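Long-range contacts in response regulator FixJ (Bradyrhizobium japonicum, PDB 5XSO), which switches on, once activated by the oxygen-sensing partner FixL, the expression of nifA and fixK, genes needed for nitrogen fixation: residues Gly15-Ile20 with Ala37-Thr42; Leu57-Val62 with Pro86-Ile91; Glu75-Met80 with Leu107-Phe112; Phe32-Ala37 with Arg121-Ile126; Leu90-His95 with Lys115-Asp120. All blocks are in the same frame, centred on the assembly; numbering follows the deposited sequence.

Interaction 1 of 5, residues Gly15-Ile20 with Ala37-Thr42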
# COMPACT_ATOMS: atom_id res chain seq x y z
N GLY A 15 7.18 -15.76 -6.69
CA GLY A 15 6.46 -14.50 -6.66
C GLY A 15 5.73 -14.33 -7.98
O GLY A 15 6.11 -14.90 -9.01
N HIS A 16 4.65 -13.56 -7.95
CA HIS A 16 3.87 -13.27 -9.14
C HIS A 16 4.18 -11.87 -9.65
O HIS A 16 4.32 -10.94 -8.85
CB HIS A 16 2.37 -13.40 -8.92
CG HIS A 16 1.63 -13.67 -10.18
ND1 HIS A 16 1.58 -14.93 -10.75
CD2 HIS A 16 1.01 -12.84 -11.05
CE1 HIS A 16 0.91 -14.86 -11.89
NE2 HIS A 16 0.55 -13.61 -12.10
N ILE A 17 4.29 -11.72 -10.97
CA ILE A 17 4.65 -10.44 -11.59
C ILE A 17 3.51 -9.99 -12.49
O ILE A 17 3.01 -10.78 -13.30
CB ILE A 17 5.96 -10.54 -12.42
CG1 ILE A 17 7.08 -11.29 -11.67
CG2 ILE A 17 6.44 -9.09 -12.88
CD1 ILE A 17 7.39 -10.66 -10.32
N TYR A 18 3.12 -8.73 -12.38
CA TYR A 18 2.10 -8.16 -13.26
C TYR A 18 2.84 -7.25 -14.23
O TYR A 18 3.30 -6.16 -13.83
CB TYR A 18 1.03 -7.42 -12.47
CG TYR A 18 0.24 -8.34 -11.57
CD1 TYR A 18 -0.54 -9.36 -12.12
CD2 TYR A 18 0.32 -8.24 -10.19
CE1 TYR A 18 -1.25 -10.23 -11.31
CE2 TYR A 18 -0.41 -9.12 -9.34
CZ TYR A 18 -1.17 -10.12 -9.92
OH TYR A 18 -1.87 -11.02 -9.13
N VAL A 19 2.95 -7.66 -15.48
CA VAL A 19 3.67 -6.89 -16.51
C VAL A 19 2.69 -5.99 -17.24
O VAL A 19 1.67 -6.47 -17.76
CB VAL A 19 4.38 -7.82 -17.50
CG1 VAL A 19 5.00 -7.02 -18.67
CG2 VAL A 19 5.48 -8.64 -16.78
N ILE A 20 3.02 -4.70 -17.36
CA ILE A 20 2.17 -3.74 -18.05
C ILE A 20 3.03 -3.08 -19.11
O ILE A 20 3.94 -2.30 -18.78
CB ILE A 20 1.58 -2.68 -17.11
CG1 ILE A 20 0.81 -3.35 -15.96
CG2 ILE A 20 0.70 -1.75 -17.93
CD1 ILE A 20 0.33 -2.33 -14.88
N ALA A 37 13.46 -17.39 -14.37
CA ALA A 37 13.84 -17.14 -12.99
C ALA A 37 12.88 -17.77 -11.99
O ALA A 37 13.13 -17.68 -10.78
CB ALA A 37 13.96 -15.62 -12.77
N GLY A 38 11.78 -18.36 -12.43
CA GLY A 38 10.89 -19.04 -11.51
C GLY A 38 9.71 -18.23 -11.01
O GLY A 38 9.01 -18.69 -10.10
N PHE A 39 9.42 -17.07 -11.60
CA PHE A 39 8.26 -16.28 -11.22
C PHE A 39 7.01 -16.68 -12.00
O PHE A 39 7.11 -17.05 -13.16
CB PHE A 39 8.55 -14.80 -11.51
CG PHE A 39 9.62 -14.25 -10.64
CD1 PHE A 39 10.90 -14.10 -11.13
CD2 PHE A 39 9.35 -13.88 -9.31
CE1 PHE A 39 11.90 -13.62 -10.36
CE2 PHE A 39 10.35 -13.37 -8.52
CZ PHE A 39 11.62 -13.22 -9.03
N GLY A 40 5.84 -16.47 -11.42
CA GLY A 40 4.61 -16.44 -12.20
C GLY A 40 4.34 -15.06 -12.81
O GLY A 40 4.75 -14.04 -12.26
N VAL A 41 3.64 -15.03 -13.95
CA VAL A 41 3.47 -13.80 -14.74
C VAL A 41 2.04 -13.67 -15.27
O VAL A 41 1.44 -14.64 -15.74
CB VAL A 41 4.46 -13.74 -15.92
CG1 VAL A 41 4.44 -12.35 -16.57
CG2 VAL A 41 5.92 -14.04 -15.47
N THR A 42 1.49 -12.46 -15.18
CA THR A 42 0.24 -12.08 -15.84
C THR A 42 0.52 -10.79 -16.60
O THR A 42 1.17 -9.89 -16.06
CB THR A 42 -0.90 -11.85 -14.85
OG1 THR A 42 -1.14 -13.05 -14.09
CG2 THR A 42 -2.21 -11.48 -15.59
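His16 NE2 and Thr42 OG1 share a nearly straight hydrogen bond of 2.7 Å (164°), the hydroxyl meeting the imidazole at its edge. The ring reaches that far because CG stands anti to the backbone N (chi1 -156°), which lays one face over the neighbouring backbone; His16 ND1 is 3.4 Å from Gly40 C. A side chain on Gly40 would collide with this ring. Replacing His16 by an alanine would probably leave the Thr42 hydroxyl without this partner and strip the Gly40 backbone of its aromatic cover. Tyr18 runs alongside Thr42, its CD1 3.7 Å from Thr42 CB at the ring edge, while its hydroxyl is bonded to Ser58 O. Across the sheet from the imidazole, Ile17 CG1 meets Phe39 CB at 3.8 Å, and Val19 CG2 meets Val41 CG1 at 3.9 Å. Parallel backbone bonding sets this pairing: Ile17 N gives to Gly40 O at 2.7 Å, Ile17 O takes Thr42 N at 2.9 Å, and bonds from Gly40 N to Gly15 O and from Val19 N to Thr42 O extend the ladder. The two strands belong to the beta-alpha-beta unit 16-20, 24-36, 40-44 of the receiver domain. Leu34 of helix 24-36 packs on Ile17, Val19 and Val41, Ile126 of helix 119-138 on Ile17 and Phe39, and strand 61-65 pairs with the other edge of strand 16-20.

Interaction 2 of 5, residues Leu57-Val62 with Pro86-Ile91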
# COMPACT_ATOMS: atom_id res chain seq x y z
N LEU A 57 -6.86 -9.26 -8.15
CA LEU A 57 -5.53 -9.85 -8.25
C LEU A 57 -4.92 -10.14 -6.89
O LEU A 57 -5.00 -9.32 -5.97
CB LEU A 57 -4.56 -8.94 -9.02
CG LEU A 57 -4.90 -8.68 -10.48
CD1 LEU A 57 -4.08 -7.47 -11.03
CD2 LEU A 57 -4.74 -10.01 -11.27
N SER A 58 -4.22 -11.26 -6.80
CA SER A 58 -3.47 -11.59 -5.60
C SER A 58 -2.10 -10.91 -5.61
O SER A 58 -1.61 -10.44 -6.65
CB SER A 58 -3.30 -13.09 -5.48
OG SER A 58 -2.69 -13.59 -6.66
N PHE A 59 -1.46 -10.91 -4.44
CA PHE A 59 -0.25 -10.12 -4.24
C PHE A 59 0.82 -10.44 -5.28
O PHE A 59 1.06 -11.61 -5.61
CB PHE A 59 0.32 -10.35 -2.85
CG PHE A 59 1.60 -9.61 -2.60
CD1 PHE A 59 1.60 -8.25 -2.39
CD2 PHE A 59 2.82 -10.29 -2.62
CE1 PHE A 59 2.80 -7.56 -2.16
CE2 PHE A 59 4.00 -9.64 -2.41
CZ PHE A 59 4.02 -8.25 -2.17
N GLY A 60 1.46 -9.41 -5.80
CA GLY A 60 2.60 -9.60 -6.68
C GLY A 60 3.25 -8.27 -6.97
O GLY A 60 2.84 -7.22 -6.46
N CYS A 61 4.28 -8.32 -7.79
CA CYS A 61 5.06 -7.14 -8.11
C CYS A 61 4.63 -6.63 -9.48
O CYS A 61 4.55 -7.42 -10.43
CB CYS A 61 6.56 -7.46 -8.10
SG CYS A 61 7.66 -6.05 -8.43
N VAL A 62 4.40 -5.33 -9.59
CA VAL A 62 4.06 -4.72 -10.88
C VAL A 62 5.34 -4.24 -11.56
O VAL A 62 6.19 -3.58 -10.94
CB VAL A 62 3.05 -3.57 -10.69
CG1 VAL A 62 2.75 -2.91 -12.03
CG2 VAL A 62 1.79 -4.06 -9.99
N PRO A 86 -1.11 -2.80 -1.85
CA PRO A 86 0.21 -3.11 -1.29
C PRO A 86 1.22 -3.63 -2.32
O PRO A 86 2.36 -3.94 -1.94
CB PRO A 86 -0.11 -4.19 -0.25
CG PRO A 86 -1.28 -4.90 -0.85
CD PRO A 86 -2.05 -3.93 -1.71
N PHE A 87 0.87 -3.70 -3.58
CA PHE A 87 1.81 -4.26 -4.58
C PHE A 87 2.99 -3.32 -4.79
O PHE A 87 2.78 -2.14 -5.09
CB PHE A 87 1.13 -4.45 -5.92
CG PHE A 87 -0.00 -5.44 -5.95
CD1 PHE A 87 -0.60 -5.73 -7.17
CD2 PHE A 87 -0.49 -6.05 -4.80
CE1 PHE A 87 -1.69 -6.64 -7.24
CE2 PHE A 87 -1.55 -6.95 -4.87
CZ PHE A 87 -2.15 -7.24 -6.08
N PRO A 88 4.23 -3.79 -4.72
CA PRO A 88 5.34 -2.92 -5.13
C PRO A 88 5.32 -2.70 -6.64
O PRO A 88 4.93 -3.59 -7.42
CB PRO A 88 6.59 -3.70 -4.70
CG PRO A 88 6.17 -5.16 -4.74
CD PRO A 88 4.67 -5.16 -4.39
N ILE A 89 5.77 -1.52 -7.07
CA ILE A 89 5.80 -1.20 -8.49
C ILE A 89 7.22 -0.82 -8.94
O ILE A 89 7.86 0.07 -8.35
CB ILE A 89 4.82 -0.05 -8.82
CG1 ILE A 89 3.40 -0.43 -8.38
CG2 ILE A 89 4.91 0.23 -10.34
CD1 ILE A 89 2.47 0.79 -8.19
N LEU A 90 7.70 -1.47 -10.00
CA LEU A 90 8.94 -1.09 -10.68
C LEU A 90 8.60 -0.48 -12.04
O LEU A 90 7.71 -0.97 -12.75
CB LEU A 90 9.84 -2.33 -10.91
CG LEU A 90 10.08 -3.18 -9.66
CD1 LEU A 90 10.96 -4.38 -10.04
CD2 LEU A 90 10.79 -2.29 -8.57
N ILE A 91 9.33 0.57 -12.42
CA ILE A 91 9.07 1.34 -13.63
C ILE A 91 10.21 1.11 -14.61
O ILE A 91 11.38 1.32 -14.25
CB ILE A 91 8.93 2.84 -13.31
CG1 ILE A 91 7.77 3.08 -12.32
CG2 ILE A 91 8.83 3.64 -14.59
CD1 ILE A 91 6.44 2.72 -12.89
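The Phe87 ring lies against the backbone of the 57-62 segment, with Gly60 N over the centre of one face, 3.9 Å above the plane, and Phe59 C above the same face toward the rim. At its edge, Leu57 O lies in the plane, 3.5 Å from Phe87 CZ, and Val62 CG2 sits 4.1 Å from Phe87 CD1. The Phe59 ring takes Pro86 O at its own edge, 3.7 Å from Phe59 CE1. The two phenylalanine rings stand almost perpendicular (86°), their side chains running antiparallel past one another, Phe59 also placing CE1 3.8 Å from Pro88 CD. A serine in place of Phe87 would probably open a gap beside Gly60 and leave Leu57 CB and Val62 CG2 without their aromatic neighbour. Gly60 O, 3.3 Å from Phe87 CB, is buried with no polar partner in the model. Beyond these loops the chain enters adjacent parallel strands of the beta-alpha-beta unit 61-65, 73-82, 89-93. Leu90 N donates to Val62 O at 2.8 Å in an almost linear bond (176°), and Val62 N to Pro88 O. Val62 and Ile89 project together on the face where helix 73-82 packs through Leu77 and Met80. Toward the other face, Cys61 SG, anti to its own N (chi1 -178°), comes 4.0 Å from Leu90 CG; Leu90 packs in turn on Ile126 of helix 119-138.

Interaction 3 of 5, residues Glu75-Met80 with Leu107-Phe112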
# COMPACT_ATOMS: atom_id res chain seq x y z
N GLU A 75 0.25 8.29 -13.43
CA GLU A 75 -1.17 7.97 -13.31
C GLU A 75 -1.35 6.61 -12.67
O GLU A 75 -2.20 6.43 -11.77
CB GLU A 75 -1.84 8.04 -14.68
CG GLU A 75 -3.40 7.95 -14.66
CD GLU A 75 -4.10 9.03 -13.80
OE1 GLU A 75 -4.41 10.13 -14.34
OE2 GLU A 75 -4.36 8.78 -12.60
N LEU A 76 -0.55 5.63 -13.11
CA LEU A 76 -0.57 4.30 -12.50
C LEU A 76 -0.38 4.40 -10.99
O LEU A 76 -1.20 3.88 -10.21
CB LEU A 76 0.53 3.45 -13.12
CG LEU A 76 0.63 2.05 -12.52
CD1 LEU A 76 -0.65 1.32 -12.79
CD2 LEU A 76 1.86 1.30 -13.06
N LEU A 77 0.66 5.11 -10.56
CA LEU A 77 0.92 5.24 -9.13
C LEU A 77 -0.23 5.96 -8.42
O LEU A 77 -0.66 5.55 -7.34
CB LEU A 77 2.24 5.98 -8.91
CG LEU A 77 3.46 5.11 -8.59
CD1 LEU A 77 3.24 4.44 -7.24
CD2 LEU A 77 3.71 4.08 -9.68
N LYS A 78 -0.77 7.03 -9.02
CA LYS A 78 -1.90 7.71 -8.38
C LYS A 78 -3.09 6.76 -8.19
O LYS A 78 -3.68 6.73 -7.11
CB LYS A 78 -2.30 8.95 -9.19
CG LYS A 78 -1.33 10.09 -8.95
CD LYS A 78 -1.80 11.43 -9.49
CE LYS A 78 -0.70 12.48 -9.37
NZ LYS A 78 -0.93 13.69 -10.22
N ARG A 79 -3.42 5.97 -9.21
CA ARG A 79 -4.52 5.01 -9.06
C ARG A 79 -4.19 3.91 -8.04
O ARG A 79 -5.06 3.51 -7.26
CB ARG A 79 -4.87 4.36 -10.41
CG ARG A 79 -5.22 5.32 -11.55
CD ARG A 79 -6.65 5.83 -11.50
NE ARG A 79 -7.40 5.46 -12.71
CZ ARG A 79 -7.29 6.08 -13.89
NH1 ARG A 79 -6.45 7.11 -14.04
NH2 ARG A 79 -8.02 5.68 -14.93
N MET A 80 -2.96 3.40 -8.05
CA MET A 80 -2.64 2.28 -7.16
C MET A 80 -2.78 2.67 -5.70
O MET A 80 -3.27 1.88 -4.89
CB MET A 80 -1.23 1.75 -7.46
CG MET A 80 -1.25 1.10 -8.79
SD MET A 80 -2.03 -0.54 -8.57
CE MET A 80 -0.70 -1.51 -7.80
N LEU A 107 5.87 9.32 -5.92
CA LEU A 107 4.52 8.87 -5.61
C LEU A 107 4.46 7.47 -5.03
O LEU A 107 3.37 7.04 -4.62
CB LEU A 107 3.63 8.94 -6.85
CG LEU A 107 3.41 10.31 -7.53
CD1 LEU A 107 2.90 10.15 -8.95
CD2 LEU A 107 2.44 11.17 -6.71
N GLY A 108 5.58 6.74 -4.98
CA GLY A 108 5.56 5.47 -4.29
C GLY A 108 6.16 4.29 -5.04
O GLY A 108 6.34 3.22 -4.45
N ALA A 109 6.48 4.45 -6.32
CA ALA A 109 7.14 3.33 -7.00
C ALA A 109 8.44 2.97 -6.29
O ALA A 109 9.16 3.85 -5.76
CB ALA A 109 7.43 3.69 -8.47
N VAL A 110 8.77 1.67 -6.27
CA VAL A 110 9.92 1.21 -5.50
C VAL A 110 11.24 1.55 -6.20
O VAL A 110 12.22 2.00 -5.56
CB VAL A 110 9.76 -0.29 -5.24
CG1 VAL A 110 11.08 -0.93 -4.75
CG2 VAL A 110 8.58 -0.53 -4.26
N ASP A 111 11.33 1.38 -7.51
CA ASP A 111 12.61 1.63 -8.19
C ASP A 111 12.29 1.69 -9.69
O ASP A 111 11.14 1.49 -10.10
CB ASP A 111 13.62 0.53 -7.80
CG ASP A 111 15.09 0.97 -7.90
OD1 ASP A 111 15.39 1.98 -8.55
OD2 ASP A 111 15.99 0.25 -7.36
N PHE A 112 13.31 1.95 -10.52
CA PHE A 112 13.14 2.06 -11.96
C PHE A 112 14.30 1.36 -12.63
O PHE A 112 15.36 1.13 -12.02
CB PHE A 112 13.04 3.54 -12.41
CG PHE A 112 14.37 4.24 -12.36
CD1 PHE A 112 15.15 4.36 -13.49
CD2 PHE A 112 14.85 4.75 -11.15
CE1 PHE A 112 16.39 5.01 -13.43
CE2 PHE A 112 16.11 5.39 -11.10
CZ PHE A 112 16.89 5.51 -12.21
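The Schellman motif that ends helix 98-106, with Leu107 before Gly108 of positive phi, packs its turn against Leu77 of helix 73-82. Leu77 CD1 reaches in over the turn, 3.7 Å from Gly108 C and 3.4 Å from Ala109 N. Its other methyl, CD2, meets Ala109 CB at 3.9 Å, so both methyls press on the same side of the chain, one on the backbone and one on the Ala109 methyl. Leu77 chi1 of -100° lies some 40° from a staggered position, consistent with a side chain turned to fit against the turn. Closer to the helix backbone, Leu77 CB and Leu107 CB touch at 3.9 Å. A CB on Gly108 would point toward helix 73-82 and press on Leu77 CD1, and positive phi alone already favours glycine there. The contact thus joins helix 73-82 to the turn that follows helix 98-106, on the same face of the receiver's alpha/beta sheet, where Leu77 also packs on Ile89 and Ala109 on Ile91. At the exposed margin, Lys78 runs out nearly extended, its CG 4.2 Å from Leu107 CD1; Lys81 NZ bonds Leu107 O. No hydrogen bond links the two segments. After the turn, Val110 and Asp111 pair by backbone with Ile89 and Ile91.

Interaction 4 of 5, residues Phe32-Ala37 with Arg121-Ile126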
# COMPACT_ATOMS: atom_id res chain seq x y z
N PHE A 32 9.36 -14.39 -21.01
CA PHE A 32 10.33 -15.48 -21.06
C PHE A 32 11.31 -15.42 -19.89
O PHE A 32 11.52 -16.43 -19.18
CB PHE A 32 11.06 -15.47 -22.40
CG PHE A 32 11.80 -16.75 -22.67
CD1 PHE A 32 13.17 -16.84 -22.40
CD2 PHE A 32 11.10 -17.90 -23.13
CE1 PHE A 32 13.86 -18.09 -22.64
CE2 PHE A 32 11.78 -19.16 -23.35
CZ PHE A 32 13.15 -19.22 -23.11
N LEU A 33 11.95 -14.27 -19.68
CA LEU A 33 12.99 -14.19 -18.65
C LEU A 33 12.44 -14.37 -17.23
O LEU A 33 13.17 -14.81 -16.34
CB LEU A 33 13.74 -12.85 -18.75
CG LEU A 33 13.14 -11.56 -18.18
CD1 LEU A 33 13.40 -11.35 -16.66
CD2 LEU A 33 13.69 -10.28 -18.96
N LEU A 34 11.21 -13.91 -16.96
CA LEU A 34 10.70 -14.08 -15.60
C LEU A 34 10.40 -15.56 -15.33
O LEU A 34 10.59 -16.06 -14.21
CB LEU A 34 9.45 -13.23 -15.45
CG LEU A 34 9.76 -11.70 -15.52
CD1 LEU A 34 8.41 -10.93 -15.60
CD2 LEU A 34 10.55 -11.29 -14.32
N ASP A 35 9.91 -16.26 -16.36
CA ASP A 35 9.66 -17.69 -16.18
C ASP A 35 10.95 -18.43 -15.89
O ASP A 35 10.99 -19.32 -15.03
CB ASP A 35 9.00 -18.28 -17.42
CG ASP A 35 8.66 -19.76 -17.21
OD1 ASP A 35 7.86 -20.06 -16.31
OD2 ASP A 35 9.30 -20.59 -17.86
N SER A 36 12.04 -18.09 -16.62
CA SER A 36 13.32 -18.74 -16.37
C SER A 36 13.81 -18.52 -14.95
O SER A 36 14.51 -19.37 -14.40
CB SER A 36 14.41 -18.31 -17.36
OG SER A 36 13.95 -18.39 -18.70
N ALA A 37 13.46 -17.39 -14.37
CA ALA A 37 13.84 -17.14 -12.99
C ALA A 37 12.88 -17.77 -11.99
O ALA A 37 13.13 -17.68 -10.78
CB ALA A 37 13.96 -15.62 -12.77
N ARG A 121 19.36 -7.99 -13.48
CA ARG A 121 19.11 -6.77 -12.73
C ARG A 121 17.63 -6.64 -12.39
O ARG A 121 17.28 -6.22 -11.27
CB ARG A 121 19.60 -5.56 -13.53
CG ARG A 121 19.36 -4.24 -12.84
CD ARG A 121 20.54 -3.78 -12.13
NE ARG A 121 20.53 -2.33 -11.96
CZ ARG A 121 20.07 -1.71 -10.87
NH1 ARG A 121 19.58 -2.43 -9.87
NH2 ARG A 121 20.10 -0.38 -10.79
N LEU A 122 16.75 -6.98 -13.34
CA LEU A 122 15.32 -6.95 -13.05
C LEU A 122 14.97 -7.98 -11.98
O LEU A 122 14.26 -7.67 -11.02
CB LEU A 122 14.50 -7.24 -14.31
CG LEU A 122 12.98 -7.24 -14.13
CD1 LEU A 122 12.47 -5.95 -13.41
CD2 LEU A 122 12.34 -7.48 -15.53
N THR A 123 15.46 -9.22 -12.12
CA THR A 123 14.95 -10.24 -11.20
C THR A 123 15.47 -9.98 -9.79
O THR A 123 14.72 -10.14 -8.81
CB THR A 123 15.28 -11.66 -11.69
OG1 THR A 123 16.67 -11.76 -11.98
CG2 THR A 123 14.47 -12.04 -12.96
N ALA A 124 16.71 -9.49 -9.64
CA ALA A 124 17.19 -9.07 -8.33
C ALA A 124 16.37 -7.93 -7.75
O ALA A 124 16.14 -7.85 -6.54
CB ALA A 124 18.66 -8.64 -8.40
N MET A 125 15.97 -6.98 -8.60
CA MET A 125 15.17 -5.87 -8.09
C MET A 125 13.80 -6.36 -7.66
O MET A 125 13.25 -5.86 -6.67
CB MET A 125 15.06 -4.79 -9.18
CG MET A 125 14.29 -3.53 -8.80
SD MET A 125 14.36 -2.37 -10.22
CE MET A 125 16.07 -1.87 -10.16
N ILE A 126 13.23 -7.30 -8.41
CA ILE A 126 11.93 -7.84 -8.05
C ILE A 126 12.04 -8.56 -6.72
O ILE A 126 11.16 -8.44 -5.86
CB ILE A 126 11.41 -8.79 -9.15
CG1 ILE A 126 10.99 -7.98 -10.39
CG2 ILE A 126 10.24 -9.69 -8.59
CD1 ILE A 126 10.79 -8.93 -11.68
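Leu34 and Ile126 make the closest touch: Leu34 CD2 and Ile126 CD1 approach to 3.5 Å with the side chains set nearly square to each other. Nearly as close, Ala37 CB rests on Thr123 CG2 at 3.6 Å, the bare methyl of Ala37 meeting the methyl branch of Thr123. Thr123 can offer its methyl because CG2 is anti to the carbonyl carbon while OG1 (chi1 52°) turns back to weak hydrogen bonds with Asp119 O and Asp120 O of its own helix. The packing is looser around Leu33, whose CD1 lies 3.9 Å from Thr123 CG2 and 4.2 Å from Leu122 CD2; a bound glycerol, probably from the crystallisation liquor, lies next to this leucine. Leu33, Leu34, Leu122 and Ile126 are all buried, whereas Ala37 and Thr123 are partly exposed and form the solvent side. Helices 24-36 and 119-138 flank one face of the receiver's parallel sheet; the axes of the short segments used here lie 10.6 Å apart at an angle of 59°, and the contact is made by side-chain ends. Beneath the pair, Leu34 and Ile126 both rest on Ile17 of strand 16-20, and Leu122 packs on Leu90.

Interaction 5 of 5, residues Leu90-His95 with Lys115-Asp120. With GOL (glycerol), chain E.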
# COMPACT_ATOMS: atom_id res chain seq x y z
N LEU A 90 7.70 -1.47 -10.00
CA LEU A 90 8.94 -1.09 -10.68
C LEU A 90 8.60 -0.48 -12.04
O LEU A 90 7.71 -0.97 -12.75
CB LEU A 90 9.84 -2.33 -10.91
CG LEU A 90 10.08 -3.18 -9.66
CD1 LEU A 90 10.96 -4.38 -10.04
CD2 LEU A 90 10.79 -2.29 -8.57
N ILE A 91 9.33 0.57 -12.42
CA ILE A 91 9.07 1.34 -13.63
C ILE A 91 10.21 1.11 -14.61
O ILE A 91 11.38 1.32 -14.25
CB ILE A 91 8.93 2.84 -13.31
CG1 ILE A 91 7.77 3.08 -12.32
CG2 ILE A 91 8.83 3.64 -14.59
CD1 ILE A 91 6.44 2.72 -12.89
N MET A 92 9.88 0.68 -15.84
CA MET A 92 10.82 0.54 -16.95
C MET A 92 10.76 1.81 -17.80
O MET A 92 9.68 2.32 -18.07
CB MET A 92 10.50 -0.68 -17.84
CG MET A 92 10.40 -1.94 -17.05
SD MET A 92 10.05 -3.27 -18.24
CE MET A 92 8.30 -2.98 -18.43
N THR A 93 11.92 2.31 -18.22
CA THR A 93 11.91 3.62 -18.88
C THR A 93 13.09 3.74 -19.83
O THR A 93 14.19 3.23 -19.56
CB THR A 93 11.95 4.79 -17.84
OG1 THR A 93 11.94 6.05 -18.54
CG2 THR A 93 13.23 4.74 -16.96
N GLY A 94 12.88 4.45 -20.96
CA GLY A 94 14.01 4.92 -21.74
C GLY A 94 14.69 6.09 -21.03
O GLY A 94 14.13 6.67 -20.09
N HIS A 95 15.91 6.46 -21.45
CA HIS A 95 16.62 7.49 -20.68
C HIS A 95 15.87 8.80 -20.72
O HIS A 95 15.93 9.56 -19.76
CB HIS A 95 18.10 7.71 -21.14
CG HIS A 95 18.27 8.50 -22.40
ND1 HIS A 95 18.89 9.74 -22.43
CD2 HIS A 95 17.93 8.21 -23.68
CE1 HIS A 95 18.93 10.17 -23.68
NE2 HIS A 95 18.35 9.26 -24.45
N LYS A 115 16.12 1.25 -19.77
CA LYS A 115 16.32 0.28 -20.85
C LYS A 115 17.50 0.68 -21.72
O LYS A 115 17.80 1.87 -21.89
CB LYS A 115 15.07 0.18 -21.71
CG LYS A 115 13.77 -0.26 -20.91
CD LYS A 115 12.50 0.18 -21.61
CE LYS A 115 12.38 -0.54 -22.93
NZ LYS A 115 11.09 -0.25 -23.60
N PRO A 116 18.19 -0.29 -22.33
CA PRO A 116 18.02 -1.74 -22.13
C PRO A 116 18.63 -2.15 -20.80
O PRO A 116 19.64 -1.56 -20.39
CB PRO A 116 18.80 -2.35 -23.30
CG PRO A 116 19.95 -1.33 -23.52
CD PRO A 116 19.26 0.03 -23.29
N PHE A 117 18.06 -3.15 -20.13
CA PHE A 117 18.60 -3.62 -18.86
C PHE A 117 18.84 -5.12 -18.95
O PHE A 117 18.22 -5.84 -19.75
CB PHE A 117 17.64 -3.19 -17.67
CG PHE A 117 16.23 -3.69 -17.82
CD1 PHE A 117 15.91 -5.04 -17.59
CD2 PHE A 117 15.23 -2.82 -18.25
CE1 PHE A 117 14.61 -5.50 -17.73
CE2 PHE A 117 13.91 -3.25 -18.40
CZ PHE A 117 13.60 -4.60 -18.15
N GLU A 118 19.70 -5.63 -18.07
CA GLU A 118 19.97 -7.07 -18.02
C GLU A 118 18.87 -7.82 -17.27
O GLU A 118 18.28 -7.29 -16.31
CB GLU A 118 21.31 -7.32 -17.34
CG GLU A 118 22.48 -6.58 -17.98
CD GLU A 118 22.97 -7.24 -19.27
OE1 GLU A 118 23.95 -6.74 -19.87
OE2 GLU A 118 22.39 -8.27 -19.68
N ASP A 119 18.63 -9.08 -17.70
CA ASP A 119 17.60 -9.92 -17.07
C ASP A 119 17.80 -10.00 -15.57
O ASP A 119 16.84 -9.92 -14.78
CB ASP A 119 17.62 -11.37 -17.63
CG ASP A 119 17.27 -11.47 -19.11
OD1 ASP A 119 16.94 -10.46 -19.72
OD2 ASP A 119 17.33 -12.60 -19.66
N ASP A 120 19.05 -10.17 -15.14
CA ASP A 120 19.30 -10.43 -13.72
C ASP A 120 19.15 -9.18 -12.88
O ASP A 120 18.90 -9.28 -11.67
CB ASP A 120 20.70 -11.00 -13.51
CG ASP A 120 20.83 -12.46 -13.90
OD1 ASP A 120 19.82 -13.16 -14.30
OD2 ASP A 120 21.99 -12.91 -13.85
C1 GOL E . 17.05 5.74 -25.27
O1 GOL E . 18.31 5.83 -25.95
C2 GOL E . 16.91 4.36 -24.65
O2 GOL E . 17.01 4.44 -23.24
C3 GOL E . 15.57 3.74 -25.06
O3 GOL E . 15.37 2.49 -24.44
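Lys115 N donates to Thr93 O at 2.8 Å, a fairly straight bond (166°) whose donor is tilted 26° from the carbonyl plane, and a cis peptide follows between Lys115 and Pro116. Beside this link the lysine lies along the backbone of the strand end, its CD 4.0 Å from Thr93 C; the bend at chi3 (65°) turns the rest of the chain away from a fully extended path. Met92 and Phe117 make a Met-aromatic contact: Met92 SD sits at the ring edge, 3.8 Å from Phe117 CZ, and the adjacent Met92 CG is 4.0 Å from Phe117 CE2. Phe117 CG stands between its own backbone N and carbonyl carbon, which turns the ring edge to Met92. Leu122 of the following helix packs on the same ring, while Met92 also touches Asp21 and Leu30. The CB of Thr93 points away from the 115-120 segment; its OG1 gives a 2.8 Å hydrogen bond to Gly94 O on an in-plane lone pair, which probably helps to fix the hydroxyl. A glycerol, probably from the crystallisation liquor, bridges the two loops: His95 N donates to its O2 at 2.9 Å, and O2 donates in turn to Lys115 O at 3.0 Å. A threonine closing one strand and a lysine followed by a cis-proline after the next are hallmarks of response-regulator receiver domains. Here the Lys115 side chain comes within about 4 Å of that of Asp65, which with Asp21, Asp22 and Arg67 probably binds magnesium.

All five contacts build one receiver domain. Interactions 1 and 2 are sheet pairings, held by backbone hydrogen bonds between parallel strands, and Tyr18 N to Cys61 O joins them across the sheet. Interactions 3 and 4 belong to the helical layers on opposite faces and rest on apolar side chains without a hydrogen bond across; interaction 4 is buried, whereas interaction 3 runs out to an exposed lysine. Interaction 5 shares Leu90 and Ile91 with interaction 2 but lies at the carboxyl end of that strand, mixing one backbone bond with sulfur-aromatic packing beside the probable magnesium site. Leu122 ties interactions 4 and 5 together through Phe117, and Ala37 belongs to both 1 and 4.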